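Local coordinates for protein tannase (Fusobacterium nucleatum subsp. nucleatum ATCC 25586, PDB 6YQ4) that probably hydrolyses gallotannins, as a tannase of likely alpha/beta-hydrolase fold, and carries a bound magnesium ion, at residues Y52-Y57 against L105-V110; I200-S204 against W488-V493; I307-N312 against K334-L340; I427-T431 against K458-K464. One frame throughout, in Å; residues are numbered along the deposited sequence.

Contact 1: residues Y52-Y57 against L105-V110; sequences YIPEEY and LSKGYV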
loop_
_atom_site.group_PDB
_atom_site.type_symbol
_atom_site.label_atom_id
_atom_site.label_comp_id
_atom_site.label_asym_id
_atom_site.label_seq_id
_atom_site.Cartn_x
_atom_site.Cartn_y
_atom_site.Cartn_z
ATOM N N TYR A 52 9.074 -9.052 18.140
ATOM C CA TYR A 52 10.169 -10.012 18.136
ATOM C C TYR A 52 11.493 -9.277 18.295
ATOM O O TYR A 52 11.769 -8.314 17.567
ATOM C CB TYR A 52 10.167 -10.818 16.847
ATOM C CG TYR A 52 8.848 -11.489 16.589
ATOM C CD1 TYR A 52 8.444 -12.581 17.351
ATOM C CD2 TYR A 52 7.989 -11.024 15.599
ATOM C CE1 TYR A 52 7.240 -13.204 17.119
ATOM C CE2 TYR A 52 6.787 -11.643 15.360
ATOM C CZ TYR A 52 6.420 -12.736 16.120
ATOM O OH TYR A 52 5.217 -13.346 15.884
ATOM N N ILE A 53 12.305 -9.722 19.244
ATOM C CA ILE A 53 13.585 -9.069 19.504
ATOM C C ILE A 53 14.709 -10.100 19.446
ATOM O O ILE A 53 14.605 -11.163 20.085
ATOM C CB ILE A 53 13.563 -8.357 20.861
ATOM C CG1 ILE A 53 12.313 -7.487 20.972
ATOM C CG2 ILE A 53 14.866 -7.562 21.086
ATOM C CD1 ILE A 53 12.336 -6.577 22.185
ATOM N N PRO A 54 15.791 -9.841 18.707
ATOM C CA PRO A 54 16.908 -10.797 18.683
ATOM C C PRO A 54 17.456 -11.089 20.077
ATOM O O PRO A 54 17.506 -10.219 20.953
ATOM C CB PRO A 54 17.946 -10.106 17.798
ATOM C CG PRO A 54 17.129 -9.225 16.894
ATOM C CD PRO A 54 15.999 -8.726 17.764
ATOM N N GLU A 55 17.855 -12.350 20.275
ATOM C CA GLU A 55 18.346 -12.797 21.572
ATOM C C GLU A 55 19.645 -12.101 21.955
ATOM O O GLU A 55 19.925 -11.922 23.146
ATOM C CB GLU A 55 18.509 -14.326 21.551
ATOM C CG GLU A 55 19.048 -14.985 22.835
ATOM C CD GLU A 55 18.152 -14.819 24.058
ATOM O OE1 GLU A 55 17.018 -14.326 23.920
ATOM O OE2 GLU A 55 18.586 -15.187 25.171
ATOM N N GLU A 56 20.444 -11.698 20.962
ATOM C CA GLU A 56 21.674 -10.952 21.228
ATOM C C GLU A 56 21.427 -9.722 22.092
ATOM O O GLU A 56 22.290 -9.343 22.890
ATOM C CB GLU A 56 22.322 -10.519 19.905
ATOM C CG GLU A 56 23.047 -11.626 19.152
ATOM C CD GLU A 56 22.114 -12.549 18.367
ATOM O OE1 GLU A 56 22.641 -13.437 17.665
ATOM O OE2 GLU A 56 20.872 -12.388 18.445
ATOM N N TYR A 57 20.267 -9.083 21.942
ATOM C CA TYR A 57 19.967 -7.810 22.585
ATOM C C TYR A 57 19.614 -7.952 24.060
ATOM O O TYR A 57 19.318 -6.940 24.716
ATOM C CB TYR A 57 18.842 -7.118 21.821
ATOM C CG TYR A 57 19.250 -6.727 20.408
ATOM C CD1 TYR A 57 20.585 -6.764 20.012
ATOM C CD2 TYR A 57 18.306 -6.320 19.480
ATOM C CE1 TYR A 57 20.959 -6.418 18.730
ATOM C CE2 TYR A 57 18.673 -5.959 18.198
ATOM C CZ TYR A 57 19.997 -6.013 17.828
ATOM O OH TYR A 57 20.351 -5.658 16.548
ATOM N N LEU A 105 14.930 -10.018 11.476
ATOM C CA LEU A 105 15.616 -10.488 12.676
ATOM C C LEU A 105 17.052 -10.894 12.379
ATOM O O LEU A 105 17.951 -10.646 13.191
ATOM C CB LEU A 105 14.859 -11.656 13.303
ATOM C CG LEU A 105 13.626 -11.297 14.137
ATOM C CD1 LEU A 105 12.873 -12.574 14.468
ATOM C CD2 LEU A 105 14.004 -10.527 15.407
ATOM N N SER A 106 17.291 -11.521 11.228
ATOM C CA SER A 106 18.651 -11.957 10.913
ATOM C C SER A 106 19.578 -10.768 10.709
ATOM O O SER A 106 20.775 -10.856 11.002
ATOM C CB SER A 106 18.660 -12.832 9.659
ATOM O OG SER A 106 18.434 -12.037 8.504
ATOM N N LYS A 107 19.042 -9.660 10.204
ATOM C CA LYS A 107 19.791 -8.426 10.010
ATOM C C LYS A 107 19.871 -7.574 11.274
ATOM O O LYS A 107 20.434 -6.476 11.226
ATOM C CB LYS A 107 19.162 -7.611 8.870
ATOM C CG LYS A 107 19.474 -8.160 7.483
ATOM C CD LYS A 107 20.992 -8.136 7.256
ATOM C CE LYS A 107 21.435 -9.169 6.238
ATOM N NZ LYS A 107 20.552 -9.106 5.054
ATOM N N GLY A 108 19.308 -8.026 12.389
ATOM C CA GLY A 108 19.432 -7.291 13.632
ATOM C C GLY A 108 18.355 -6.265 13.922
ATOM O O GLY A 108 18.537 -5.457 14.840
ATOM N N TYR A 109 17.250 -6.262 13.173
ATOM C CA TYR A 109 16.125 -5.377 13.468
ATOM C C TYR A 109 15.259 -5.935 14.590
ATOM O O TYR A 109 15.087 -7.148 14.724
ATOM C CB TYR A 109 15.243 -5.168 12.231
ATOM C CG TYR A 109 15.946 -4.456 11.121
ATOM C CD1 TYR A 109 16.832 -5.128 10.293
ATOM C CD2 TYR A 109 15.757 -3.108 10.916
ATOM C CE1 TYR A 109 17.510 -4.468 9.285
ATOM C CE2 TYR A 109 16.436 -2.437 9.904
ATOM C CZ TYR A 109 17.306 -3.122 9.097
ATOM O OH TYR A 109 17.968 -2.455 8.098
ATOM N N VAL A 110 14.705 -5.039 15.393
ATOM C CA VAL A 110 13.546 -5.386 16.200
ATOM C C VAL A 110 12.318 -5.403 15.294
ATOM O O VAL A 110 12.168 -4.568 14.394
ATOM C CB VAL A 110 13.384 -4.407 17.377
ATOM C CG1 VAL A 110 11.972 -4.492 17.953
ATOM C CG2 VAL A 110 14.400 -4.704 18.457
#
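L105 and P54 meet at the centre of this buried contact, the leucine branch lying aslant against the proline ring with CD2 of L105 3.6 Å from CD of P54. The second branch of the same leucine turns to the preceding part of the strand, where L105 CD1 rests 4.0 Å from Y52 CB; the phenol of Y52 itself leads off elsewhere. CG of L105 stands anti to the carbonyl carbon (chi1 -79°), which swings both methyls toward the strand. Close to the leucine methyl, P54 also meets a backbone carbonyl, with Y109 O 3.5 Å from P54 CD. V110 and I53 run side by side in the same direction. V110 CG1 takes the position anti to the backbone N (chi1 162°) and leaves CG2 beside that nitrogen, 3.9 Å from I53 CG2. Y57 approaches edge-on: G108 O lies in the plane of its ring and accepts a very short hydrogen bond of 2.5 Å from Y57 OH, while P54 CB sits over one ring face. G108, the residue of positive phi in the Schellman motif that ends helix 100-106, has no side chain to keep that hydroxyl away. Around the contact, Y52 hydrogen-bonds through its backbone to V111 and I53 to R30, which places strand 48-54 between strands 26-36 and 110-114 of the large sheet, with helix 100-106 packed through L105 onto Y29.

Contact 2: residues I200-S204 against W488-V493; sequences IFAVS and WIDNVV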
loop_
_atom_site.group_PDB
_atom_site.type_symbol
_atom_site.label_atom_id
_atom_site.label_comp_id
_atom_site.label_asym_id
_atom_site.label_seq_id
_atom_site.Cartn_x
_atom_site.Cartn_y
_atom_site.Cartn_z
ATOM N N ILE A 200 6.650 8.216 11.499
ATOM C CA ILE A 200 7.571 7.097 11.333
ATOM C C ILE A 200 8.819 7.548 10.578
ATOM O O ILE A 200 8.887 8.647 10.037
ATOM C CB ILE A 200 6.924 5.878 10.642
ATOM C CG1 ILE A 200 6.423 6.223 9.252
ATOM C CG2 ILE A 200 5.775 5.351 11.462
ATOM C CD1 ILE A 200 6.155 5.021 8.442
ATOM N N PHE A 201 9.823 6.661 10.556
ATOM C CA PHE A 201 11.116 7.029 9.995
ATOM C C PHE A 201 11.175 6.823 8.483
ATOM O O PHE A 201 11.764 7.644 7.772
ATOM C CB PHE A 201 12.236 6.251 10.692
ATOM C CG PHE A 201 13.622 6.571 10.165
ATOM C CD1 PHE A 201 14.275 7.742 10.524
ATOM C CD2 PHE A 201 14.257 5.701 9.285
ATOM C CE1 PHE A 201 15.569 8.044 10.021
ATOM C CE2 PHE A 201 15.517 5.983 8.777
ATOM C CZ PHE A 201 16.184 7.167 9.154
ATOM N N ALA A 202 10.577 5.753 7.966
ATOM C CA ALA A 202 10.661 5.475 6.540
ATOM C C ALA A 202 9.507 4.568 6.141
ATOM O O ALA A 202 9.006 3.793 6.950
ATOM C CB ALA A 202 12.003 4.832 6.172
ATOM N N VAL A 203 9.091 4.689 4.885
ATOM C CA VAL A 203 7.972 3.950 4.325
ATOM C C VAL A 203 8.517 3.046 3.236
ATOM O O VAL A 203 9.273 3.501 2.369
ATOM C CB VAL A 203 6.906 4.893 3.729
ATOM C CG1 VAL A 203 5.901 4.115 2.931
ATOM C CG2 VAL A 203 6.221 5.673 4.791
ATOM N N SER A 204 8.132 1.781 3.269
ATOM C CA SER A 204 8.239 0.917 2.109
ATOM C C SER A 204 6.836 0.467 1.738
ATOM O O SER A 204 6.072 0.051 2.611
ATOM C CB SER A 204 9.142 -0.293 2.376
ATOM O OG SER A 204 8.789 -1.337 1.478
ATOM N N TRP A 488 18.351 -1.188 1.143
ATOM C CA TRP A 488 17.823 0.172 1.208
ATOM C C TRP A 488 17.617 0.625 2.648
ATOM O O TRP A 488 17.980 1.751 3.010
ATOM C CB TRP A 488 16.519 0.252 0.426
ATOM C CG TRP A 488 15.870 1.595 0.456
ATOM C CD1 TRP A 488 16.203 2.678 -0.299
ATOM C CD2 TRP A 488 14.782 2.008 1.286
ATOM N NE1 TRP A 488 15.388 3.740 0.001
ATOM C CE2 TRP A 488 14.509 3.357 0.976
ATOM C CE3 TRP A 488 14.012 1.371 2.261
ATOM C CZ2 TRP A 488 13.503 4.085 1.610
ATOM C CZ3 TRP A 488 12.997 2.088 2.876
ATOM C CH2 TRP A 488 12.755 3.431 2.548
ATOM N N ILE A 489 17.040 -0.242 3.493
ATOM C CA ILE A 489 16.775 0.141 4.878
ATOM C C ILE A 489 18.084 0.379 5.616
ATOM O O ILE A 489 18.241 1.375 6.336
ATOM C CB ILE A 489 15.928 -0.927 5.600
ATOM C CG1 ILE A 489 14.568 -1.118 4.964
ATOM C CG2 ILE A 489 15.769 -0.581 7.082
ATOM C CD1 ILE A 489 13.752 -2.170 5.660
ATOM N N ASP A 490 19.032 -0.551 5.481
ATOM C CA ASP A 490 20.361 -0.356 6.068
ATOM C C ASP A 490 20.968 0.979 5.638
ATOM O O ASP A 490 21.502 1.729 6.466
ATOM C CB ASP A 490 21.298 -1.510 5.681
ATOM C CG ASP A 490 21.191 -2.703 6.623
ATOM O OD1 ASP A 490 20.139 -2.862 7.281
ATOM O OD2 ASP A 490 22.162 -3.486 6.711
ATOM N N ASN A 491 20.888 1.294 4.341
ATOM C CA ASN A 491 21.472 2.534 3.842
ATOM C C ASN A 491 20.741 3.747 4.384
ATOM O O ASN A 491 21.364 4.716 4.827
ATOM C CB ASN A 491 21.451 2.567 2.323
ATOM C CG ASN A 491 22.064 3.825 1.782
ATOM O OD1 ASN A 491 23.266 4.039 1.931
ATOM N ND2 ASN A 491 21.250 4.683 1.171
ATOM N N VAL A 492 19.412 3.700 4.364
ATOM C CA VAL A 492 18.586 4.802 4.838
ATOM C C VAL A 492 18.774 5.034 6.343
ATOM O O VAL A 492 18.766 6.182 6.817
ATOM C CB VAL A 492 17.141 4.472 4.425
ATOM C CG1 VAL A 492 16.130 5.125 5.311
ATOM C CG2 VAL A 492 16.939 4.832 2.947
ATOM N N VAL A 493 18.996 3.962 7.108
ATOM C CA VAL A 493 19.201 4.082 8.549
ATOM C C VAL A 493 20.569 4.686 8.865
ATOM O O VAL A 493 20.759 5.266 9.941
ATOM C CB VAL A 493 19.010 2.697 9.194
ATOM C CG1 VAL A 493 19.622 2.644 10.578
ATOM C CG2 VAL A 493 17.525 2.335 9.240
#
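Apolar helix-on-sheet packing joins F201, just before strand 202-206, and A202, its first residue, to W488, V492 and V493 of the C-terminal helix 482-493. The short axes of strand 202-204 and helix 488-493 run nearly antiparallel, at 166°, and pass 10.6 Å apart, a gap that side chains must bridge. F201 has CG anti to the backbone N (chi1 180°), which extends its ring toward the helix; the ring slides past V492 in the opposite direction, so that F201 CE2 comes 3.6 Å from V492 CG1. The rim of the ring also meets backbone: V492 O lies in the ring plane, 3.6 Å from F201 CZ. V493 CG2 adds a looser touch at 4.2 Å from F201 CE2. One turn earlier W488 stretches out in the same way, its CG anti to the backbone N, and brings CH2 to 4.0 Å from A202 CB and to 3.5 Å from V203 O. V492 ties the two aromatic groups together, since its CG1 serves F201 while CG2 sits over a face of the indole, toward the rim. Y435 of the adjoining strand 435-439 touches F201, A202 and V492, and thus closes the cluster. A terminal helix laid against a parallel run of strands is consistent with the alpha/beta-hydrolase fold, the clan to which the sequence belongs.

Contact 3: residues I307-N312 against K334-L340; sequences IRNSAN and KVVAVNL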
loop_
_atom_site.group_PDB
_atom_site.type_symbol
_atom_site.label_atom_id
_atom_site.label_comp_id
_atom_site.label_asym_id
_atom_site.label_seq_id
_atom_site.Cartn_x
_atom_site.Cartn_y
_atom_site.Cartn_z
ATOM N N ILE A 307 9.070 2.999 -17.876
ATOM C CA ILE A 307 9.067 1.694 -18.529
ATOM C C ILE A 307 10.383 1.475 -19.269
ATOM O O ILE A 307 10.993 0.407 -19.159
ATOM C CB ILE A 307 7.842 1.552 -19.459
ATOM C CG1 ILE A 307 6.536 1.635 -18.661
ATOM C CG2 ILE A 307 7.870 0.228 -20.223
ATOM C CD1 ILE A 307 6.385 0.539 -17.630
ATOM N N ARG A 308 10.862 2.494 -20.004
ATOM C CA ARG A 308 12.155 2.383 -20.683
ATOM C C ARG A 308 13.242 1.988 -19.708
ATOM O O ARG A 308 14.052 1.098 -19.987
ATOM C CB ARG A 308 12.529 3.706 -21.354
ATOM C CG ARG A 308 13.892 3.683 -22.065
ATOM C CD ARG A 308 14.483 5.093 -22.303
ATOM N NE ARG A 308 14.990 5.685 -21.069
ATOM C CZ ARG A 308 15.278 6.974 -20.912
ATOM N NH1 ARG A 308 15.102 7.814 -21.923
ATOM N NH2 ARG A 308 15.739 7.419 -19.738
ATOM N N ASN A 309 13.261 2.635 -18.545
ATOM C CA ASN A 309 14.250 2.305 -17.535
ATOM C C ASN A 309 14.060 0.889 -17.021
ATOM O O ASN A 309 15.042 0.167 -16.812
ATOM C CB ASN A 309 14.171 3.308 -16.388
ATOM C CG ASN A 309 14.863 4.618 -16.706
ATOM O OD1 ASN A 309 15.482 4.798 -17.778
ATOM N ND2 ASN A 309 14.761 5.550 -15.776
ATOM N N SER A 310 12.804 0.475 -16.814
ATOM C CA SER A 310 12.532 -0.900 -16.405
ATOM C C SER A 310 13.037 -1.912 -17.438
ATOM O O SER A 310 13.755 -2.855 -17.089
ATOM C CB SER A 310 11.036 -1.098 -16.162
ATOM O OG SER A 310 10.760 -2.467 -15.868
ATOM N N ALA A 311 12.646 -1.750 -18.714
ATOM C CA ALA A 311 13.078 -2.700 -19.745
ATOM C C ALA A 311 14.598 -2.702 -19.940
ATOM O O ALA A 311 15.177 -3.741 -20.274
ATOM C CB ALA A 311 12.377 -2.403 -21.066
ATOM N N ASN A 312 15.270 -1.568 -19.738
ATOM C CA ASN A 312 16.725 -1.575 -19.897
ATOM C C ASN A 312 17.433 -2.285 -18.754
ATOM O O ASN A 312 18.482 -2.907 -18.969
ATOM C CB ASN A 312 17.242 -0.159 -20.036
ATOM C CG ASN A 312 17.148 0.320 -21.436
ATOM O OD1 ASN A 312 17.188 -0.492 -22.374
ATOM N ND2 ASN A 312 16.988 1.630 -21.610
ATOM N N LYS A 334 19.803 -1.242 -26.687
ATOM C CA LYS A 334 19.217 -0.503 -25.578
ATOM C C LYS A 334 17.870 0.058 -26.018
ATOM O O LYS A 334 17.715 0.504 -27.159
ATOM C CB LYS A 334 20.127 0.633 -25.086
ATOM C CG LYS A 334 21.426 0.168 -24.445
ATOM C CD LYS A 334 22.580 1.111 -24.757
ATOM C CE LYS A 334 23.913 0.379 -24.828
ATOM N NZ LYS A 334 24.368 0.179 -26.243
ATOM N N VAL A 335 16.886 0.000 -25.127
ATOM C CA VAL A 335 15.619 0.680 -25.379
ATOM C C VAL A 335 15.857 2.178 -25.243
ATOM O O VAL A 335 16.288 2.648 -24.186
ATOM C CB VAL A 335 14.532 0.188 -24.408
ATOM C CG1 VAL A 335 13.245 1.000 -24.559
ATOM C CG2 VAL A 335 14.287 -1.311 -24.593
ATOM N N VAL A 336 15.607 2.934 -26.313
ATOM C CA VAL A 336 15.758 4.388 -26.268
ATOM C C VAL A 336 14.430 5.133 -26.290
ATOM O O VAL A 336 14.417 6.344 -26.026
ATOM C CB VAL A 336 16.678 4.911 -27.396
ATOM C CG1 VAL A 336 18.054 4.229 -27.340
ATOM C CG2 VAL A 336 16.027 4.725 -28.775
ATOM N N ALA A 337 13.320 4.459 -26.559
ATOM C CA ALA A 337 12.013 5.101 -26.574
ATOM C C ALA A 337 10.957 4.029 -26.350
ATOM O O ALA A 337 11.134 2.882 -26.771
ATOM C CB ALA A 337 11.746 5.844 -27.894
ATOM N N VAL A 338 9.869 4.415 -25.679
ATOM C CA VAL A 338 8.747 3.524 -25.353
ATOM C C VAL A 338 7.455 4.221 -25.747
ATOM O O VAL A 338 7.136 5.284 -25.205
ATOM C CB VAL A 338 8.698 3.161 -23.857
ATOM C CG1 VAL A 338 7.386 2.447 -23.519
ATOM C CG2 VAL A 338 9.875 2.304 -23.486
ATOM N N ASN A 339 6.703 3.625 -26.665
ATOM C CA ASN A 339 5.392 4.171 -27.022
ATOM C C ASN A 339 4.392 3.671 -25.981
ATOM O O ASN A 339 3.860 2.560 -26.081
ATOM C CB ASN A 339 5.006 3.772 -28.440
ATOM C CG ASN A 339 3.696 4.401 -28.880
ATOM O OD1 ASN A 339 2.870 4.779 -28.043
ATOM N ND2 ASN A 339 3.493 4.517 -30.198
ATOM N N LEU A 340 4.128 4.512 -24.969
ATOM C CA LEU A 340 3.376 4.060 -23.797
ATOM C C LEU A 340 1.992 3.530 -24.167
ATOM O O LEU A 340 1.531 2.537 -23.590
ATOM C CB LEU A 340 3.244 5.183 -22.774
ATOM C CG LEU A 340 2.630 4.677 -21.462
ATOM C CD1 LEU A 340 3.653 3.882 -20.606
ATOM C CD2 LEU A 340 1.978 5.815 -20.668
#
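R308 and N312 of helix 307-312 face V338 and V335 of strand 335-338, the two short axes crossing at 144° with a closest approach of 8.2 Å. N312 CG, anti to the carbonyl carbon (chi1 -84°), brings the amide against the strand. Its OD1 accepts V335 N at 2.8 Å and its ND2 donates to V335 O at 2.9 Å, the latter bond nearly straight at 166°; both use a lone pair in the carbonyl plane. One amide therefore grips the N-H and the C=O of a single residue, which fixes the rotation of the amide. The methylene chain of R308 slides past V335 in the opposite sense, with R308 CG 3.7 Å from V335 CG1. Its guanidinium meets N309 OD1 near its own plane, and NH2 donates to that oxygen at 3.3 Å. V338 divides its methyls: CG2 lies 3.7 Å from R308 CB, and CG1 is 4.0 Å from I307 CG2, where the two side chains cross at about a right angle. V335 and V338, three apart, can both point at the helix because V336 and A337 form a classic beta bulge opposite T329, in the two-stranded antiparallel pair 328-330 and 335-338 that backs onto helix 298-316.

Contact 4: residues I427-T431 against K458-K464; sequences IDSNT and KLKNSGK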
loop_
_atom_site.group_PDB
_atom_site.type_symbol
_atom_site.label_atom_id
_atom_site.label_comp_id
_atom_site.label_asym_id
_atom_site.label_seq_id
_atom_site.Cartn_x
_atom_site.Cartn_y
_atom_site.Cartn_z
ATOM N N ILE A 427 0.850 15.107 2.111
ATOM C CA ILE A 427 2.263 15.197 1.783
ATOM C C ILE A 427 2.609 16.650 1.506
ATOM O O ILE A 427 2.002 17.283 0.642
ATOM C CB ILE A 427 2.592 14.316 0.572
ATOM C CG1 ILE A 427 2.410 12.834 0.918
ATOM C CG2 ILE A 427 4.016 14.589 0.098
ATOM C CD1 ILE A 427 2.373 11.936 -0.281
ATOM N N ASP A 428 3.613 17.153 2.221
ATOM C CA ASP A 428 4.029 18.550 2.294
ATOM C C ASP A 428 5.542 18.581 2.306
ATOM O O ASP A 428 6.196 17.570 2.587
ATOM C CB ASP A 428 3.586 19.216 3.607
ATOM C CG ASP A 428 2.571 20.260 3.406
ATOM O OD1 ASP A 428 2.165 20.453 2.241
ATOM O OD2 ASP A 428 2.187 20.893 4.417
ATOM N N SER A 429 6.109 19.774 2.114
ATOM C CA SER A 429 7.528 19.896 2.393
ATOM C C SER A 429 7.814 19.655 3.870
ATOM O O SER A 429 8.941 19.305 4.216
ATOM C CB SER A 429 8.068 21.260 1.909
ATOM O OG SER A 429 7.778 22.317 2.800
ATOM N N ASN A 430 6.804 19.754 4.741
ATOM C CA ASN A 430 6.982 19.506 6.174
ATOM C C ASN A 430 6.746 18.061 6.599
ATOM O O ASN A 430 6.997 17.740 7.768
ATOM C CB ASN A 430 6.047 20.384 6.990
ATOM C CG ASN A 430 6.304 21.840 6.766
ATOM O OD1 ASN A 430 7.447 22.286 6.808
ATOM N ND2 ASN A 430 5.242 22.593 6.485
ATOM N N THR A 431 6.241 17.202 5.715
ATOM C CA THR A 431 6.078 15.802 6.069
ATOM C C THR A 431 7.371 15.300 6.684
ATOM O O THR A 431 8.456 15.540 6.146
ATOM C CB THR A 431 5.693 14.985 4.832
ATOM O OG1 THR A 431 4.386 15.375 4.416
ATOM C CG2 THR A 431 5.665 13.505 5.137
ATOM N N LYS A 458 4.902 13.561 -6.029
ATOM C CA LYS A 458 4.487 14.459 -4.966
ATOM C C LYS A 458 5.495 14.456 -3.835
ATOM O O LYS A 458 5.838 15.517 -3.293
ATOM C CB LYS A 458 3.095 14.049 -4.482
ATOM C CG LYS A 458 2.532 14.911 -3.401
ATOM C CD LYS A 458 2.270 16.303 -3.913
ATOM C CE LYS A 458 1.816 17.191 -2.767
ATOM N NZ LYS A 458 1.943 18.662 -3.080
ATOM N N LEU A 459 6.036 13.288 -3.500
ATOM C CA LEU A 459 7.033 13.238 -2.429
ATOM C C LEU A 459 8.356 13.890 -2.853
ATOM O O LEU A 459 8.991 14.602 -2.066
ATOM C CB LEU A 459 7.260 11.795 -1.999
ATOM C CG LEU A 459 6.100 11.052 -1.369
ATOM C CD1 LEU A 459 6.234 9.544 -1.584
ATOM C CD2 LEU A 459 6.049 11.374 0.109
ATOM N N LYS A 460 8.805 13.635 -4.079
ATOM C CA LYS A 460 10.012 14.294 -4.568
ATOM C C LYS A 460 9.841 15.806 -4.605
ATOM O O LYS A 460 10.751 16.559 -4.216
ATOM C CB LYS A 460 10.360 13.770 -5.962
ATOM C CG LYS A 460 10.718 12.306 -5.982
ATOM C CD LYS A 460 11.061 11.868 -7.378
ATOM C CE LYS A 460 12.515 12.160 -7.720
ATOM N NZ LYS A 460 13.217 10.862 -7.867
ATOM N N ASN A 461 8.680 16.272 -5.084
ATOM C CA ASN A 461 8.459 17.710 -5.209
ATOM C C ASN A 461 8.451 18.388 -3.848
ATOM O O ASN A 461 8.662 19.606 -3.773
ATOM C CB ASN A 461 7.154 17.980 -5.957
ATOM C CG ASN A 461 7.241 17.648 -7.452
ATOM O OD1 ASN A 461 6.242 17.681 -8.151
ATOM N ND2 ASN A 461 8.444 17.349 -7.941
ATOM N N SER A 462 8.221 17.612 -2.785
ATOM C CA SER A 462 8.192 18.070 -1.407
ATOM C C SER A 462 9.496 17.818 -0.663
ATOM O O SER A 462 9.542 18.026 0.553
ATOM C CB SER A 462 7.038 17.421 -0.634
ATOM O OG SER A 462 5.833 17.408 -1.384
ATOM N N GLY A 463 10.556 17.405 -1.349
ATOM C CA GLY A 463 11.854 17.372 -0.716
ATOM C C GLY A 463 12.202 16.095 0.012
ATOM O O GLY A 463 13.173 16.088 0.785
ATOM N N LYS A 464 11.465 15.016 -0.216
ATOM C CA LYS A 464 11.720 13.745 0.445
ATOM C C LYS A 464 12.545 12.856 -0.471
ATOM O O LYS A 464 12.535 13.013 -1.691
ATOM C CB LYS A 464 10.409 13.042 0.828
ATOM C CG LYS A 464 9.322 13.961 1.393
ATOM C CD LYS A 464 9.755 14.595 2.711
ATOM C CE LYS A 464 9.130 15.987 2.876
ATOM N NZ LYS A 464 9.680 16.846 4.019
#
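I427 and L459 cross at about a right angle, with I427 CD1 set 3.7 Å from L459 CD2. On another side of the isoleucine runs K458. That chain bends at chi2 (66°), and its aliphatic part passes I427 with CG 3.8 Å from I427 CG2, then brings CE to 3.4 Å from I427 O. S462 faces the loop: its CB sits 3.3 Å from D428 O, while its OG turns back to donate to K458 O at 2.7 Å. Beside it S429 CA points a C-H at S462 O, 3.3 Å away and nearly straight. K464, whose N-H to L459 O completes the Schellman motif with G463 at C-prime, sends its chain across to the type I turn D428-T431. K464 NZ donates twice, to S429 O at 2.6 Å from well above that carbonyl plane, and to T431 O at 2.8 Å on an in-plane lone pair. The turn is braced internally by D428 N donating to T431 OG1. Across these two segments the ammonium group is held by backbone carbonyls; their partial charges would be expected to stabilise its positive charge, and the two bonds tie the turn to the end of helix 450-461.

How the contacts relate
Contacts 1 and 2 are neighbours, their centres about 17 Å apart, on different strands of the mixed sheet; they join where Y109 OH probably hydrogen-bonds D490 OD1. Contact 1 lies nearest the metal, with the side chain of V110 about 7 Å from the magnesium ion. Contact 4 is centred about 16 Å from contact 2; its loop 427-431 leads toward strand 435-439 and its segment 458-464 into the neighbouring strand 465-469. Contact 3 is about 41 Å from contact 1 between centres, on the separate hairpin against helix 298-316. Along the chain contact 1 closes first; contacts 3 and 4 follow in series inside the loop closed by contact 2, which brings the C-terminal helix back to the sheet.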